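Local structure of chitooligosaccharide oxidase (6Y0R) at residues H370-Q375 / K426-S431; D409-A412 / Y417-D420. The protein oxidises the C1 hydroxyl of chitooligosaccharides to the lactone with a bicovalently bound FAD, passing the electrons to molecular oxygen to give hydrogen peroxide. One frame throughout, in Å; residues are numbered along the deposited sequence.

In the fold
Both contacts belong to the seven-stranded antiparallel sheet in which strands 371-378 and 403-411 are neighbours, and their centres lie about 12 Å apart. Contact 1 seats helix 420-433 against strand 371-378; contact 2 ties the end of strand 403-411 to the loop that leads into that same helix, so strand, loop and helix follow one another directly in the chain. The two meet where the strands run side by side: Ser371 OG lies 2.9 Å from Ser410 O. In relatives of this FAD-linked oxidase family such a sheet covers the flavin, and both contacts probably lie on the corresponding substrate-domain part of the fold.

Contact 1. Residues H370-Q375 / K426-S431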
loop_
_atom_site.group_PDB
_atom_site.type_symbol
_atom_site.label_atom_id
_atom_site.label_comp_id
_atom_site.label_asym_id
_atom_site.label_seq_id
_atom_site.Cartn_x
_atom_site.Cartn_y
_atom_site.Cartn_z
ATOM N N HIS A 370 -8.937 23.236 4.518
ATOM C CA HIS A 370 -8.546 22.036 3.728
ATOM C C HIS A 370 -9.519 20.887 3.967
ATOM O O HIS A 370 -9.947 20.756 5.116
ATOM C CB HIS A 370 -7.147 21.621 4.104
ATOM C CG HIS A 370 -6.112 22.525 3.541
ATOM N ND1 HIS A 370 -6.131 23.893 3.749
ATOM C CD2 HIS A 370 -5.002 22.270 2.832
ATOM C CE1 HIS A 370 -5.079 24.433 3.177
ATOM N NE2 HIS A 370 -4.366 23.464 2.623
ATOM N N SER A 371 -9.815 20.079 2.943
ATOM C CA SER A 371 -10.615 18.835 3.084
ATOM C C SER A 371 -9.640 17.702 3.449
ATOM O O SER A 371 -9.134 16.999 2.559
ATOM C CB SER A 371 -11.489 18.523 1.907
ATOM O OG SER A 371 -10.782 18.646 0.705
ATOM N N TRP A 372 -9.219 17.720 4.690
ATOM C CA TRP A 372 -8.246 16.728 5.205
ATOM C C TRP A 372 -9.003 15.562 5.845
ATOM O O TRP A 372 -10.149 15.711 6.240
ATOM C CB TRP A 372 -7.265 17.378 6.170
ATOM C CG TRP A 372 -7.903 17.894 7.413
ATOM C CD1 TRP A 372 -8.357 19.163 7.635
ATOM C CD2 TRP A 372 -8.167 17.162 8.622
ATOM N NE1 TRP A 372 -8.933 19.250 8.878
ATOM C CE2 TRP A 372 -8.819 18.037 9.509
ATOM C CE3 TRP A 372 -7.975 15.839 9.021
ATOM C CZ2 TRP A 372 -9.235 17.647 10.782
ATOM C CZ3 TRP A 372 -8.378 15.458 10.281
ATOM C CH2 TRP A 372 -9.024 16.335 11.141
ATOM N N TRP A 373 -8.375 14.392 5.921
ATOM C CA TRP A 373 -8.944 13.293 6.747
ATOM C C TRP A 373 -7.790 12.404 7.179
ATOM O O TRP A 373 -6.680 12.507 6.619
ATOM C CB TRP A 373 -10.006 12.455 6.040
ATOM C CG TRP A 373 -9.619 11.888 4.717
ATOM C CD1 TRP A 373 -9.869 12.444 3.502
ATOM C CD2 TRP A 373 -8.953 10.636 4.453
ATOM N NE1 TRP A 373 -9.403 11.636 2.504
ATOM C CE2 TRP A 373 -8.819 10.526 3.058
ATOM C CE3 TRP A 373 -8.364 9.664 5.253
ATOM C CZ2 TRP A 373 -8.213 9.435 2.435
ATOM C CZ3 TRP A 373 -7.722 8.594 4.646
ATOM C CH2 TRP A 373 -7.632 8.497 3.251
ATOM N N LEU A 374 -8.031 11.536 8.152
ATOM C CA LEU A 374 -6.985 10.574 8.551
ATOM C C LEU A 374 -7.674 9.299 8.999
ATOM O O LEU A 374 -8.876 9.318 9.269
ATOM C CB LEU A 374 -6.066 11.149 9.616
ATOM C CG LEU A 374 -6.726 11.464 10.950
ATOM C CD1 LEU A 374 -6.652 10.263 11.884
ATOM C CD2 LEU A 374 -6.058 12.678 11.580
ATOM N N GLN A 375 -6.910 8.219 8.959
ATOM C CA GLN A 375 -7.352 6.927 9.500
ATOM C C GLN A 375 -6.320 6.504 10.528
ATOM O O GLN A 375 -5.106 6.756 10.362
ATOM C CB GLN A 375 -7.512 5.842 8.433
ATOM C CG GLN A 375 -8.482 6.147 7.321
ATOM C CD GLN A 375 -8.158 5.250 6.144
ATOM O OE1 GLN A 375 -6.992 4.964 5.840
ATOM N NE2 GLN A 375 -9.197 4.771 5.493
ATOM N N LYS A 426 1.938 17.754 8.096
ATOM C CA LYS A 426 3.098 17.615 8.994
ATOM C C LYS A 426 2.663 17.853 10.444
ATOM O O LYS A 426 3.096 17.139 11.345
ATOM C CB LYS A 426 4.202 18.589 8.599
ATOM C CG LYS A 426 5.472 18.434 9.417
ATOM C CD LYS A 426 6.639 19.246 8.890
ATOM C CE LYS A 426 6.321 20.724 8.821
ATOM N NZ LYS A 426 6.820 21.474 9.999
ATOM N N GLY A 427 1.838 18.869 10.672
ATOM C CA GLY A 427 1.427 19.219 12.044
ATOM C C GLY A 427 0.545 18.116 12.628
ATOM O O GLY A 427 0.771 17.759 13.802
ATOM N N LEU A 428 -0.372 17.578 11.834
ATOM C CA LEU A 428 -1.247 16.439 12.256
ATOM C C LEU A 428 -0.362 15.275 12.697
ATOM O O LEU A 428 -0.552 14.690 13.796
ATOM C CB LEU A 428 -2.131 16.013 11.086
ATOM C CG LEU A 428 -3.574 16.476 11.050
ATOM C CD1 LEU A 428 -4.192 15.929 9.767
ATOM C CD2 LEU A 428 -4.345 16.008 12.295
ATOM N N ARG A 429 0.602 14.905 11.858
ATOM C CA ARG A 429 1.463 13.752 12.166
ATOM C C ARG A 429 2.339 14.052 13.387
ATOM O O ARG A 429 2.468 13.218 14.287
ATOM C CB ARG A 429 2.318 13.418 10.944
ATOM C CG ARG A 429 3.238 12.244 11.210
ATOM C CD ARG A 429 4.028 11.865 9.986
ATOM N NE ARG A 429 5.213 12.696 9.927
ATOM C CZ ARG A 429 5.370 13.746 9.186
ATOM N NH1 ARG A 429 6.527 14.413 9.212
ATOM N NH2 ARG A 429 4.372 14.121 8.390
ATOM N N GLN A 430 2.980 15.221 13.401
ATOM C CA GLN A 430 3.952 15.554 14.464
ATOM C C GLN A 430 3.248 15.776 15.807
ATOM O O GLN A 430 3.953 15.599 16.806
ATOM C CB GLN A 430 4.795 16.773 14.069
ATOM C CG GLN A 430 5.851 16.426 13.039
ATOM C CD GLN A 430 6.747 17.601 12.722
ATOM O OE1 GLN A 430 6.362 18.747 12.925
ATOM N NE2 GLN A 430 7.936 17.298 12.215
ATOM N N SER A 431 1.942 16.068 15.828
ATOM C CA SER A 431 1.163 16.143 17.098
ATOM C C SER A 431 1.313 14.826 17.850
ATOM O O SER A 431 1.178 14.835 19.089
ATOM C CB SER A 431 -0.278 16.497 16.899
ATOM O OG SER A 431 -1.004 15.420 16.296
#
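Leu428 reaches from helix 420-433 to strand 371-378 and rests its two methyl branches on Trp372 and Leu374, the alternate strand residues that face the helix. CD1 approaches the benzo part of the indole obliquely, 3.9 Å from Trp372 CE3. The other branch goes to the second partner, with Leu428 CD2 3.8 Å from Leu374 CD2. The alternation of the strand brings Trp372 and Leu374 out on one side, and in both a first torsion near +65° sets CG between the backbone N and the carbonyl carbon. Between them Trp373 points the other way, where its ring stacks on Tyr408. The polar corner of the indole is satisfied away from helix 420-433: Trp372 NE1 donates to Gly365 O, near the end of helix 351-367. That helix completes the surroundings: Phe360 and Val361 touch Leu428, while Phe357 lies against Leu374. One turn further along helix 420-433, Ser431 OG returns to the backbone and donates to Leu428 O at 2.6 Å, tilted 30° from the carbonyl plane. No hydrogen bond joins helix to strand here, and Leu374 CA and Leu428 CA are 9.0 Å apart. The attachment is therefore purely apolar and rests on the fit of buried side chains, together with the Gly365 bond, which would help hold the indole's rotation.

Contact 2. Residues D409-A412 / Y417-D420; sequences DSVA and YPSD
Tyr417 lies alongside the end of strand 403-411, its hydroxyl directed at Asp409, with Val411 CG1 approaching obliquely near CD1. The phenol donates to the carboxylate, with Tyr417 OH 2.7 Å from Asp409 OD2, although that oxygen sits too close to another part of the model for its position to be certain. Carboxylate and ring planes stand 72° apart, so the acid is turned well out of the phenol plane. A first torsion of -172° puts the tyrosine CG anti to the backbone N and extends the ring back along the strand toward the aspartate. Val411 comes in at about a right angle to this side chain, its CG1 4.0 Å from Tyr417 CD1. Val411 CG1 also meets the proline ring at Pro418 CD, 3.9 Å away. Pro418 CD itself lies 3.7 Å above the plane of the Tyr417 ring, offset toward its rim, and both carbons are on the same side of that plane. Beyond the contact, Tyr340 of the adjoining strand and Phe422 of helix 420-433 also touch Tyr417. An apolar grip near the base of the phenol and a polar tie at its hydroxyl would tend to hold the tyrosine in place, the polar part depending on an oxygen of uncertain position.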
loop_
_atom_site.group_PDB
_atom_site.type_symbol
_atom_site.label_atom_id
_atom_site.label_comp_id
_atom_site.label_asym_id
_atom_site.label_seq_id
_atom_site.Cartn_x
_atom_site.Cartn_y
_atom_site.Cartn_z
ATOM N N ASP A 409 -4.881 14.915 2.309
ATOM C CA ASP A 409 -5.445 16.254 2.001
ATOM C C ASP A 409 -5.622 16.335 0.495
ATOM O O ASP A 409 -4.639 16.139 -0.216
ATOM C CB ASP A 409 -4.545 17.331 2.547
ATOM C CG ASP A 409 -5.105 18.740 2.346
ATOM O OD1 ASP A 409 -6.341 18.878 2.283
ATOM O OD2 ASP A 409 -4.298 19.643 2.386
ATOM N N SER A 410 -6.831 16.658 0.050
ATOM C CA SER A 410 -7.250 16.594 -1.365
ATOM C C SER A 410 -7.786 17.963 -1.800
ATOM O O SER A 410 -8.417 18.627 -0.985
ATOM C CB SER A 410 -8.333 15.555 -1.502
ATOM O OG SER A 410 -8.685 15.427 -2.838
ATOM N N VAL A 411 -7.542 18.328 -3.046
ATOM C CA VAL A 411 -8.137 19.535 -3.704
ATOM C C VAL A 411 -8.760 19.090 -5.021
ATOM O O VAL A 411 -8.572 17.934 -5.453
ATOM C CB VAL A 411 -7.084 20.634 -3.898
ATOM C CG1 VAL A 411 -6.469 21.081 -2.582
ATOM C CG2 VAL A 411 -5.989 20.215 -4.867
ATOM N N ALA A 412 -9.528 19.969 -5.672
ATOM C CA ALA A 412 -10.238 19.555 -6.892
ATOM C C ALA A 412 -9.204 19.299 -7.998
ATOM O O ALA A 412 -8.064 19.852 -7.916
ATOM C CB ALA A 412 -11.253 20.600 -7.310
ATOM N N TYR A 417 -2.522 22.263 -5.632
ATOM C CA TYR A 417 -2.357 21.921 -4.205
ATOM C C TYR A 417 -1.591 23.036 -3.491
ATOM O O TYR A 417 -0.478 23.388 -3.853
ATOM C CB TYR A 417 -1.676 20.556 -4.059
ATOM C CG TYR A 417 -1.699 20.125 -2.619
ATOM C CD1 TYR A 417 -2.832 19.530 -2.095
ATOM C CD2 TYR A 417 -0.636 20.389 -1.766
ATOM C CE1 TYR A 417 -2.921 19.222 -0.753
ATOM C CE2 TYR A 417 -0.689 20.028 -0.432
ATOM C CZ TYR A 417 -1.841 19.435 0.074
ATOM O OH TYR A 417 -1.864 19.129 1.411
ATOM N N PRO A 418 -2.135 23.663 -2.423
ATOM C CA PRO A 418 -1.423 24.776 -1.784
ATOM C C PRO A 418 -0.351 24.321 -0.786
ATOM O O PRO A 418 -0.551 23.317 -0.139
ATOM C CB PRO A 418 -2.561 25.507 -1.072
ATOM C CG PRO A 418 -3.529 24.404 -0.693
ATOM C CD PRO A 418 -3.433 23.365 -1.801
ATOM N N SER A 419 0.745 25.063 -0.646
ATOM C CA SER A 419 1.909 24.622 0.166
ATOM C C SER A 419 1.570 24.628 1.666
ATOM O O SER A 419 2.217 23.837 2.406
ATOM C CB SER A 419 3.163 25.412 -0.154
ATOM O OG SER A 419 2.882 26.800 -0.232
ATOM N N ASP A 420 0.570 25.389 2.128
ATOM C CA ASP A 420 0.152 25.324 3.556
ATOM C C ASP A 420 -0.421 23.934 3.869
ATOM O O ASP A 420 -0.380 23.570 5.039
ATOM C CB ASP A 420 -0.803 26.438 4.009
ATOM C CG ASP A 420 -2.150 26.504 3.308
ATOM O OD1 ASP A 420 -2.417 25.683 2.421
ATOM O OD2 ASP A 420 -2.913 27.435 3.626
#